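Fasciclin-1 (Drosophila melanogaster, PDB 1O70) acts as a neural cell adhesion molecule, represented here by its third and fourth FAS1 domains. Local coordinates at residues L51-N55 with E56-S60; L24-F27 with Y28-I31. All coordinates share one frame; numbering follows the deposited sequence.

Contact 1 of 2, residues L51-N55 with E56-S60. With SO4 (sulfate ion), chain D.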
# COMPACT_ATOMS: atom_id res chain seq x y z
N LEU A 51 14.77 0.54 -8.83
CA LEU A 51 14.95 0.60 -7.38
C LEU A 51 15.54 -0.77 -7.08
O LEU A 51 14.81 -1.75 -7.01
CB LEU A 51 13.61 0.77 -6.65
CG LEU A 51 12.80 2.04 -6.96
CD1 LEU A 51 11.67 2.17 -5.95
CD2 LEU A 51 13.70 3.29 -6.88
N ALA A 52 16.86 -0.83 -6.93
CA ALA A 52 17.52 -2.09 -6.67
C ALA A 52 17.71 -2.35 -5.18
O ALA A 52 18.40 -1.60 -4.49
CB ALA A 52 18.87 -2.12 -7.37
N PRO A 53 17.08 -3.42 -4.67
CA PRO A 53 17.20 -3.76 -3.25
C PRO A 53 18.66 -4.10 -2.95
O PRO A 53 19.33 -4.71 -3.79
CB PRO A 53 16.32 -5.00 -3.10
CG PRO A 53 15.31 -4.84 -4.20
CD PRO A 53 16.12 -4.30 -5.35
N SER A 54 19.14 -3.72 -1.77
CA SER A 54 20.51 -4.03 -1.37
C SER A 54 20.62 -5.54 -1.26
O SER A 54 19.60 -6.23 -1.17
CB SER A 54 20.82 -3.42 -0.01
OG SER A 54 20.06 -4.08 0.98
N ASN A 55 21.84 -6.07 -1.27
CA ASN A 55 22.04 -7.51 -1.16
C ASN A 55 21.52 -8.00 0.18
O ASN A 55 21.04 -9.13 0.29
CB ASN A 55 23.52 -7.85 -1.29
CG ASN A 55 24.16 -7.15 -2.45
OD1 ASN A 55 24.41 -5.94 -2.41
ND2 ASN A 55 24.43 -7.90 -3.51
N GLU A 56 21.64 -7.15 1.19
CA GLU A 56 21.18 -7.48 2.53
C GLU A 56 19.65 -7.55 2.51
O GLU A 56 19.05 -8.29 3.29
CB GLU A 56 21.64 -6.41 3.51
CG GLU A 56 21.38 -6.75 4.97
CD GLU A 56 21.87 -5.66 5.91
OE1 GLU A 56 23.07 -5.27 5.82
OE2 GLU A 56 21.06 -5.20 6.76
N ALA A 57 19.04 -6.79 1.61
CA ALA A 57 17.60 -6.77 1.47
C ALA A 57 17.11 -8.02 0.77
O ALA A 57 16.01 -8.51 1.04
CB ALA A 57 17.17 -5.53 0.69
N TRP A 58 17.91 -8.55 -0.15
CA TRP A 58 17.51 -9.74 -0.87
C TRP A 58 17.68 -11.00 -0.03
O TRP A 58 17.18 -12.06 -0.40
CB TRP A 58 18.31 -9.88 -2.14
CG TRP A 58 17.77 -9.11 -3.29
CD1 TRP A 58 18.34 -8.02 -3.88
CD2 TRP A 58 16.60 -9.41 -4.04
NE1 TRP A 58 17.59 -7.63 -4.96
CE2 TRP A 58 16.51 -8.47 -5.09
CE3 TRP A 58 15.60 -10.39 -3.93
CZ2 TRP A 58 15.48 -8.48 -6.03
CZ3 TRP A 58 14.57 -10.40 -4.87
CH2 TRP A 58 14.52 -9.45 -5.91
N ASN A 59 18.37 -10.89 1.09
CA ASN A 59 18.60 -12.05 1.94
C ASN A 59 17.70 -12.00 3.17
O ASN A 59 16.95 -12.93 3.44
CB ASN A 59 20.08 -12.11 2.34
CG ASN A 59 20.51 -13.50 2.77
OD1 ASN A 59 20.25 -14.49 2.09
ND2 ASN A 59 21.22 -13.57 3.90
N SER A 60 17.77 -10.89 3.90
CA SER A 60 16.96 -10.72 5.11
C SER A 60 15.47 -10.72 4.81
O SER A 60 14.64 -10.81 5.72
CB SER A 60 17.34 -9.41 5.82
OG SER A 60 16.80 -8.28 5.15
S SO4 D . 24.53 -12.70 -3.08
O1 SO4 D . 24.14 -11.28 -2.92
O2 SO4 D . 25.73 -12.98 -2.27
O3 SO4 D . 23.41 -13.56 -2.65
O4 SO4 D . 24.82 -12.97 -4.51
O HOH W 1 18.87 -5.58 -6.21
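Pro53 lies over one face of the Trp58 indole, its CB 3.9 Å from the centroid of the five-membered ring and 29° off the ring normal, a CH-pi contact in which CG and CD also reach the NE1 side of the ring. The same CB meets the methyl of Ala57, so the last residue of strand 48-53 packs against two side chains of the helical turn that follows. A water in the plane of the indole, at its edge, accepts from Trp58 NE1 at 2.7 Å and donates to Pro53 O, which satisfies both buried polar atoms and probably helps to hold the turn of the ring. Ser54 caps the turn: with chi1 at 68°, OG sits between its own backbone N and carbonyl carbon and accepts from Ala57 N at 3.0 Å, while Ser54 O takes a bond from Trp58 N at 3.0 Å in the carbonyl plane. On the outer side the grip is looser. Asn55 ND2 gives a weak but fairly straight bond to sulfate O1 (3.4 Å, 164°) and another weak one to Gly22 O, and Asn59 N bonds only weakly to Asn55 O. Glu56 leads its extended chain away from the turn. This is a serine N-cap at a strand-to-helix junction, here at the end of strand 48-53, which lies between strands 81-82 and 145-150 in the mixed sheet of the FAS1 fold.

Contact 2 of 2, residues L24-F27 with Y28-I31. With SO4 (sulfate ion), chain D.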
# COMPACT_ATOMS: atom_id res chain seq x y z
N LEU A 24 23.14 -4.04 -7.84
CA LEU A 24 22.80 -4.17 -9.25
C LEU A 24 23.06 -5.54 -9.86
O LEU A 24 22.23 -6.04 -10.63
CB LEU A 24 23.51 -3.10 -10.07
CG LEU A 24 22.66 -1.86 -10.35
CD1 LEU A 24 23.41 -0.98 -11.33
CD2 LEU A 24 21.30 -2.26 -10.95
N ARG A 25 24.19 -6.16 -9.55
CA ARG A 25 24.46 -7.47 -10.13
C ARG A 25 23.45 -8.48 -9.60
O ARG A 25 23.02 -9.38 -10.33
CB ARG A 25 25.87 -7.95 -9.80
CG ARG A 25 26.06 -8.26 -8.34
CD ARG A 25 26.99 -9.44 -8.13
NE ARG A 25 27.10 -9.73 -6.71
CZ ARG A 25 26.21 -10.44 -6.01
NH1 ARG A 25 25.15 -10.96 -6.62
NH2 ARG A 25 26.38 -10.60 -4.71
N LYS A 26 23.07 -8.32 -8.34
CA LYS A 26 22.10 -9.21 -7.70
C LYS A 26 20.74 -9.03 -8.36
O LYS A 26 20.03 -10.00 -8.63
CB LYS A 26 22.00 -8.90 -6.21
CG LYS A 26 21.02 -9.78 -5.46
CD LYS A 26 21.46 -11.23 -5.48
CE LYS A 26 20.47 -12.11 -4.72
NZ LYS A 26 20.96 -13.52 -4.63
N PHE A 27 20.37 -7.77 -8.62
CA PHE A 27 19.10 -7.47 -9.25
C PHE A 27 19.05 -8.23 -10.58
O PHE A 27 18.05 -8.89 -10.89
CB PHE A 27 18.95 -5.96 -9.49
CG PHE A 27 17.60 -5.56 -10.05
CD1 PHE A 27 16.49 -5.45 -9.21
CD2 PHE A 27 17.43 -5.30 -11.40
CE1 PHE A 27 15.23 -5.07 -9.73
CE2 PHE A 27 16.18 -4.92 -11.93
CZ PHE A 27 15.08 -4.81 -11.09
N TYR A 28 20.13 -8.16 -11.35
CA TYR A 28 20.16 -8.84 -12.64
C TYR A 28 20.21 -10.35 -12.48
O TYR A 28 19.67 -11.09 -13.30
CB TYR A 28 21.33 -8.34 -13.48
CG TYR A 28 21.18 -6.90 -13.90
CD1 TYR A 28 22.25 -6.01 -13.80
CD2 TYR A 28 19.96 -6.41 -14.39
CE1 TYR A 28 22.13 -4.68 -14.18
CE2 TYR A 28 19.82 -5.08 -14.78
CZ TYR A 28 20.92 -4.22 -14.67
OH TYR A 28 20.83 -2.90 -15.07
N GLU A 29 20.87 -10.83 -11.43
CA GLU A 29 20.91 -12.26 -11.20
C GLU A 29 19.48 -12.74 -10.96
O GLU A 29 19.06 -13.75 -11.52
CB GLU A 29 21.79 -12.59 -10.01
CG GLU A 29 23.22 -12.87 -10.40
CD GLU A 29 24.10 -13.09 -9.20
OE1 GLU A 29 23.63 -13.75 -8.24
OE2 GLU A 29 25.25 -12.60 -9.22
N VAL A 30 18.74 -12.00 -10.14
CA VAL A 30 17.35 -12.37 -9.88
C VAL A 30 16.57 -12.39 -11.19
O VAL A 30 15.74 -13.28 -11.42
CB VAL A 30 16.67 -11.40 -8.89
CG1 VAL A 30 15.17 -11.71 -8.80
CG2 VAL A 30 17.31 -11.54 -7.51
N ILE A 31 16.83 -11.43 -12.07
CA ILE A 31 16.13 -11.42 -13.35
C ILE A 31 16.45 -12.67 -14.17
O ILE A 31 15.57 -13.22 -14.85
CB ILE A 31 16.47 -10.16 -14.18
CG1 ILE A 31 15.95 -8.91 -13.47
CG2 ILE A 31 15.81 -10.25 -15.55
CD1 ILE A 31 16.27 -7.61 -14.20
S SO4 D . 24.53 -12.70 -3.08
O1 SO4 D . 24.14 -11.28 -2.92
O2 SO4 D . 25.73 -12.98 -2.27
O3 SO4 D . 23.41 -13.56 -2.65
O4 SO4 D . 24.82 -12.97 -4.51
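Ile31 pushes its CD1 methyl against the Phe27 ring one turn earlier, 3.5 Å from CE2, and this pair is part of the inward-facing side of helix 21-33. Phe27 CG stands anti to the backbone N (chi1 -175°), which swings the ring to the buried side, where Leu77 of helix 70-79 meets Phe27, Val30 and Ile31 alike. The Tyr28 ring borders two neighbours: it runs beside Leu24, pointing the same way, with CE1 4.1 Å from Leu24 CD2, while CD2 on its other flank lies 4.1 Å from Phe27 CD2. With Tyr28 cut back to an alanine, Leu24 CD2 and Phe27 CD2 would probably lose the ring they both rest against, opening a gap beside them. Farther round, Arg25 bends at chi2 (144°) and crosses Glu29, the guanidinium and carboxylate planes 17° apart, in a salt bridge whose NH1 to OE2 bond of 3.1 Å is weak in angle. NH1 is shared between Glu29 OE2 and, weakly, sulfate O4; the sulfate sits at the guanidinium edge, in its plane, where NH2 reaches O1 at 2.9 Å, and Lys26 NZ bonds O3 at 3.2 Å, so two cations share the anion. Beneath these side chains Val30 N meets Lys26 O at 2.8 Å, one of four successive i to i+4 bonds. The result is an amphipathic alpha-helix with an i to i+4 salt bridge, packed on the core of a FAS1 domain.

Overall arrangement
Both contacts belong to the third FAS1 domain of the protein, and their centres lie 10 Å apart. Contact 2 comes first in the chain, and its helix 21-33 packs directly against the turn of contact 1: Trp58 CH2 is 3.7 Å from Val30 CG1 and Trp58 CD1 is 3.6 Å from Lys26 CG, so the indole has the helix as well as the proline for a neighbour. At the surface the two meet round one sulfate, probably from the crystallisation liquor, which takes bonds from Arg25 and Lys26, some of them weak, and a weak one from Asn55. Asn55 ND2 packs 3.5 Å from Arg25 NH2 there.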